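Local coordinates for protein NAD-dependent epimerase/dehydratase (Methylobacillus flagellatus KT, PDB 3GPI) that is of unknown function but belongs to the NAD-dependent epimerase/dehydratase family, with a Rossmann-type fold, and probably binds a nicotinamide dinucleotide, at residues Y113-D124 with V243-R253. Sequence-based numbering, arbitrary orientation.
With EDO (1,2-ethanediol), chain C.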
loop_
_atom_site.group_PDB
_atom_site.type_symbol
_atom_site.label_atom_id
_atom_site.label_comp_id
_atom_site.label_asym_id
_atom_site.label_seq_id
_atom_site.Cartn_x
_atom_site.Cartn_y
_atom_site.Cartn_z
ATOM N N TYR A 113 -2.831 -6.744 11.678
ATOM C CA TYR A 113 -2.174 -7.751 12.521
ATOM C C TYR A 113 -1.639 -7.032 13.738
ATOM O O TYR A 113 -0.478 -6.603 13.759
ATOM C CB TYR A 113 -1.016 -8.423 11.763
ATOM C CG TYR A 113 -1.446 -9.218 10.564
ATOM C CD1 TYR A 113 -1.997 -10.489 10.699
ATOM C CD2 TYR A 113 -1.257 -8.719 9.280
ATOM C CE1 TYR A 113 -2.372 -11.220 9.584
ATOM C CE2 TYR A 113 -1.631 -9.442 8.172
ATOM C CZ TYR A 113 -2.173 -10.684 8.323
ATOM O OH TYR A 113 -2.543 -11.397 7.190
ATOM N N GLY A 114 -2.467 -6.867 14.758
ATOM C CA GLY A 114 -2.027 -6.137 15.938
ATOM C C GLY A 114 -1.240 -7.044 16.883
ATOM O O GLY A 114 -0.629 -6.544 17.840
ATOM N N GLN A 115 -1.271 -8.354 16.671
ATOM C CA GLN A 115 -0.519 -9.277 17.533
ATOM C C GLN A 115 0.970 -9.012 17.381
ATOM O O GLN A 115 1.446 -8.697 16.286
ATOM C CB GLN A 115 -0.821 -10.740 17.227
ATOM C CG GLN A 115 -0.606 -11.166 15.758
ATOM C CD GLN A 115 -1.906 -11.177 14.983
ATOM O OE1 GLN A 115 -2.536 -10.142 14.727
ATOM N NE2 GLN A 115 -2.308 -12.374 14.583
ATOM N N GLU A 116 1.689 -9.031 18.497
ATOM C CA GLU A 116 3.133 -8.885 18.488
ATOM C C GLU A 116 3.732 -10.247 18.756
ATOM O O GLU A 116 3.527 -10.855 19.828
ATOM C CB GLU A 116 3.574 -7.861 19.539
ATOM C CG GLU A 116 2.978 -6.522 19.325
ATOM C CD GLU A 116 3.783 -5.419 19.955
ATOM O OE1 GLU A 116 3.248 -4.793 20.887
ATOM O OE2 GLU A 116 4.934 -5.175 19.548
ATOM N N VAL A 117 4.421 -10.770 17.764
ATOM C CA VAL A 117 4.944 -12.116 17.835
ATOM C C VAL A 117 6.282 -12.178 17.164
ATOM O O VAL A 117 6.515 -11.512 16.138
ATOM C CB VAL A 117 3.992 -13.164 17.190
ATOM C CG1 VAL A 117 2.785 -13.416 18.054
ATOM C CG2 VAL A 117 3.555 -12.726 15.796
ATOM N N GLU A 118 7.166 -13.006 17.718
ATOM C CA GLU A 118 8.472 -13.225 17.120
ATOM C C GLU A 118 8.355 -14.409 16.159
ATOM O O GLU A 118 9.015 -15.453 16.307
ATOM C CB GLU A 118 9.513 -13.489 18.215
ATOM C CG GLU A 118 9.804 -12.267 19.085
ATOM C CD GLU A 118 10.419 -11.124 18.293
ATOM O OE1 GLU A 118 11.427 -11.343 17.581
ATOM O OE2 GLU A 118 9.875 -10.005 18.371
ATOM N N GLU A 119 7.502 -14.211 15.163
ATOM C CA GLU A 119 7.094 -15.243 14.242
ATOM C C GLU A 119 6.820 -14.566 12.909
ATOM O O GLU A 119 6.639 -13.324 12.836
ATOM C CB GLU A 119 5.780 -15.897 14.692
ATOM C CG GLU A 119 5.837 -16.734 15.978
ATOM C CD GLU A 119 4.532 -17.486 16.231
ATOM O OE1 GLU A 119 3.436 -16.878 16.114
ATOM O OE2 GLU A 119 4.606 -18.693 16.550
ATOM N N TRP A 120 6.783 -15.396 11.871
ATOM C CA TRP A 120 6.338 -14.981 10.545
ATOM C C TRP A 120 4.851 -15.207 10.406
ATOM O O TRP A 120 4.374 -16.323 10.633
ATOM C CB TRP A 120 7.009 -15.824 9.498
ATOM C CG TRP A 120 8.476 -15.596 9.391
ATOM C CD1 TRP A 120 9.467 -16.222 10.094
ATOM C CD2 TRP A 120 9.126 -14.695 8.498
ATOM N NE1 TRP A 120 10.702 -15.766 9.680
ATOM C CE2 TRP A 120 10.514 -14.819 8.702
ATOM C CE3 TRP A 120 8.653 -13.770 7.552
ATOM C CZ2 TRP A 120 11.444 -14.068 7.980
ATOM C CZ3 TRP A 120 9.557 -13.031 6.851
ATOM C CH2 TRP A 120 10.948 -13.200 7.039
ATOM N N LEU A 121 4.115 -14.168 10.027
ATOM C CA LEU A 121 2.683 -14.260 9.774
ATOM C C LEU A 121 2.431 -14.179 8.284
ATOM O O LEU A 121 3.177 -13.518 7.558
ATOM C CB LEU A 121 1.926 -13.096 10.429
ATOM C CG LEU A 121 2.218 -12.878 11.910
ATOM C CD1 LEU A 121 1.316 -11.809 12.479
ATOM C CD2 LEU A 121 2.116 -14.199 12.642
ATOM N N ASP A 122 1.363 -14.826 7.850
ATOM C CA ASP A 122 0.935 -14.709 6.473
ATOM C C ASP A 122 -0.584 -14.606 6.356
ATOM O O ASP A 122 -1.269 -14.319 7.332
ATOM C CB ASP A 122 1.535 -15.823 5.631
ATOM C CG ASP A 122 1.005 -17.180 5.987
ATOM O OD1 ASP A 122 -0.071 -17.288 6.645
ATOM O OD2 ASP A 122 1.694 -18.152 5.579
ATOM N N GLU A 123 -1.124 -14.735 5.142
ATOM C CA GLU A 123 -2.558 -14.521 4.932
ATOM C C GLU A 123 -3.425 -15.534 5.670
ATOM O O GLU A 123 -4.617 -15.259 5.909
ATOM C CB GLU A 123 -2.905 -14.567 3.426
ATOM C CG GLU A 123 -2.188 -13.506 2.530
ATOM C CD GLU A 123 -0.747 -13.905 2.124
ATOM O OE1 GLU A 123 -0.197 -14.965 2.528
ATOM O OE2 GLU A 123 -0.098 -13.130 1.387
ATOM N N ASP A 124 -2.830 -16.666 6.039
ATOM C CA ASP A 124 -3.580 -17.690 6.780
ATOM C C ASP A 124 -3.738 -17.353 8.255
ATOM O O ASP A 124 -4.591 -17.915 8.940
ATOM C CB ASP A 124 -2.895 -19.049 6.666
ATOM C CG ASP A 124 -2.813 -19.574 5.239
ATOM O OD1 ASP A 124 -3.582 -19.153 4.353
ATOM O OD2 ASP A 124 -1.967 -20.469 5.033
ATOM N N VAL A 243 16.052 -7.381 20.149
ATOM C CA VAL A 243 15.047 -7.370 19.090
ATOM C C VAL A 243 13.742 -7.871 19.680
ATOM O O VAL A 243 13.662 -9.028 20.143
ATOM C CB VAL A 243 15.484 -8.256 17.927
ATOM C CG1 VAL A 243 14.374 -8.340 16.858
ATOM C CG2 VAL A 243 16.788 -7.733 17.325
ATOM N N GLN A 244 12.727 -7.016 19.669
ATOM C CA GLN A 244 11.443 -7.354 20.253
ATOM C C GLN A 244 10.371 -6.368 19.810
ATOM O O GLN A 244 10.559 -5.158 19.853
ATOM C CB GLN A 244 11.571 -7.391 21.794
ATOM C CG GLN A 244 10.353 -7.980 22.466
ATOM C CD GLN A 244 9.354 -6.927 22.842
ATOM O OE1 GLN A 244 9.717 -5.886 23.406
ATOM N NE2 GLN A 244 8.076 -7.187 22.552
ATOM N N GLY A 245 9.244 -6.895 19.333
ATOM C CA GLY A 245 8.116 -6.063 18.995
ATOM C C GLY A 245 7.635 -6.189 17.548
ATOM O O GLY A 245 8.387 -6.572 16.648
ATOM N N ASN A 246 6.348 -5.909 17.363
ATOM C CA ASN A 246 5.692 -6.006 16.066
ATOM C C ASN A 246 5.745 -7.459 15.566
ATOM O O ASN A 246 5.576 -8.364 16.386
ATOM C CB ASN A 246 6.274 -5.006 15.057
ATOM C CG ASN A 246 5.326 -4.750 13.898
ATOM O OD1 ASN A 246 4.090 -4.794 14.030
ATOM N ND2 ASN A 246 5.896 -4.515 12.743
ATOM N N LYS A 247 5.993 -7.719 14.277
ATOM C CA LYS A 247 5.985 -9.095 13.744
ATOM C C LYS A 247 6.714 -9.117 12.440
ATOM O O LYS A 247 7.065 -8.057 11.931
ATOM C CB LYS A 247 4.549 -9.595 13.515
ATOM C CG LYS A 247 3.810 -8.817 12.426
ATOM C CD LYS A 247 2.930 -7.740 12.969
ATOM C CE LYS A 247 2.592 -6.773 11.827
ATOM N NZ LYS A 247 1.808 -5.631 12.294
ATOM N N LYS A 248 6.926 -10.309 11.902
ATOM C CA LYS A 248 7.531 -10.447 10.576
ATOM C C LYS A 248 6.444 -10.897 9.653
ATOM O O LYS A 248 5.646 -11.756 9.981
ATOM C CB LYS A 248 8.657 -11.486 10.586
ATOM C CG LYS A 248 9.831 -11.077 11.489
ATOM C CD LYS A 248 10.903 -12.169 11.591
ATOM C CE LYS A 248 10.411 -13.347 12.427
ATOM N NZ LYS A 248 11.519 -14.251 12.886
ATOM N N LEU A 249 6.402 -10.298 8.480
ATOM C CA LEU A 249 5.377 -10.654 7.515
ATOM C C LEU A 249 5.971 -11.329 6.294
ATOM O O LEU A 249 6.933 -10.847 5.685
ATOM C CB LEU A 249 4.630 -9.373 7.115
ATOM C CG LEU A 249 3.879 -8.658 8.213
ATOM C CD1 LEU A 249 3.607 -7.210 7.849
ATOM C CD2 LEU A 249 2.608 -9.414 8.517
ATOM N N SER A 250 5.418 -12.503 5.960
ATOM C CA SER A 250 5.833 -13.278 4.809
ATOM C C SER A 250 5.126 -12.844 3.529
ATOM O O SER A 250 3.916 -12.738 3.491
ATOM C CB SER A 250 5.476 -14.748 5.036
ATOM O OG SER A 250 5.785 -15.491 3.865
ATOM N N ASN A 251 5.908 -12.660 2.475
ATOM C CA ASN A 251 5.363 -12.399 1.150
ATOM C C ASN A 251 5.351 -13.620 0.242
ATOM O O ASN A 251 5.387 -13.481 -0.975
ATOM C CB ASN A 251 6.150 -11.261 0.484
ATOM C CG ASN A 251 7.593 -11.627 0.118
ATOM O OD1 ASN A 251 8.103 -12.720 0.398
ATOM N ND2 ASN A 251 8.263 -10.685 -0.536
ATOM N N ALA A 252 5.244 -14.811 0.822
ATOM C CA ALA A 252 5.274 -16.031 0.037
ATOM C C ALA A 252 4.228 -16.049 -1.082
ATOM O O ALA A 252 4.529 -16.492 -2.201
ATOM C CB ALA A 252 5.047 -17.251 0.979
ATOM N N ARG A 253 3.001 -15.664 -0.760
ATOM C CA ARG A 253 1.922 -15.660 -1.773
ATOM C C ARG A 253 2.211 -14.652 -2.903
ATOM O O ARG A 253 2.067 -14.951 -4.080
ATOM C CB ARG A 253 0.550 -15.392 -1.128
ATOM C CG ARG A 253 -0.181 -16.626 -0.548
ATOM C CD ARG A 253 -1.636 -16.244 -0.327
ATOM N NE ARG A 253 -2.485 -17.392 -0.045
ATOM C CZ ARG A 253 -2.583 -17.976 1.148
ATOM N NH1 ARG A 253 -1.868 -17.542 2.195
ATOM N NH2 ARG A 253 -3.389 -19.006 1.293
HETATM C C1 EDO C . 6.395 -2.840 10.358
HETATM O O1 EDO C . 7.008 -1.685 9.856
HETATM C C2 EDO C . 5.203 -3.203 9.540
HETATM O O2 EDO C . 4.386 -4.171 10.131
HETATM O O HOH W 1 2.078 -6.118 15.606
HETATM O O HOH W 2 7.207 -9.228 18.599
HETATM O O HOH W 3 11.849 -13.370 15.658
HETATM O O HOH W 4 14.223 -11.571 18.670
HETATM O O HOH W 5 4.295 -17.696 4.395
HETATM O O HOH W 6 2.445 -14.960 2.094
#
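Lys-247 extends along the loop 113-117, running to the carbonyl oxygen of Tyr-113, and joins it to residues 243-253. Its CB packs 4.0 Å from Val-117 CG2, CG lies against Leu-121 CD1, and CD passes the carbonyl oxygens of Tyr-113 and Gln-115. A bend at chi2 (-97°) carries CE alongside Tyr-113 CB, and NZ donates to Tyr-113 O (2.9 Å) in the carbonyl plane and to Asn-246 OD1. Farther along, Trp-120 and Leu-121 pair in parallel with Lys-248 and Leu-249, Leu-121 bonding through N to Lys-248 O and through O to Ser-250 N (2.9 Å). On one face of this two-stranded ribbon Lys-248 CE makes a CH-pi contact over the five-membered ring of Trp-120, 3.9 Å from its centroid; on the other, Leu-249 CD2 meets Leu-121 CB and the Tyr-113 ring. Glu-116 OE2 takes Asn-246 N on its anti lone pair (2.7 Å) and also pairs with Arg-178. At the far end Arg-253 NH1 and NH2 both grip Asp-124 OD1, while NH1 also meets Glu-123 OE1 (3.1 Å), whose OE2 accepts from Ile-211 N; both carboxylates stand steeply to the guanidinium plane. A methionine in place of Arg-253 would probably leave Glu-123 OE1 and Asp-124 OD1 without their cationic mate. Backbone bonds thus join two short strands beside strands 181-186 and 209-212, and side-chain charges add to them at both ends.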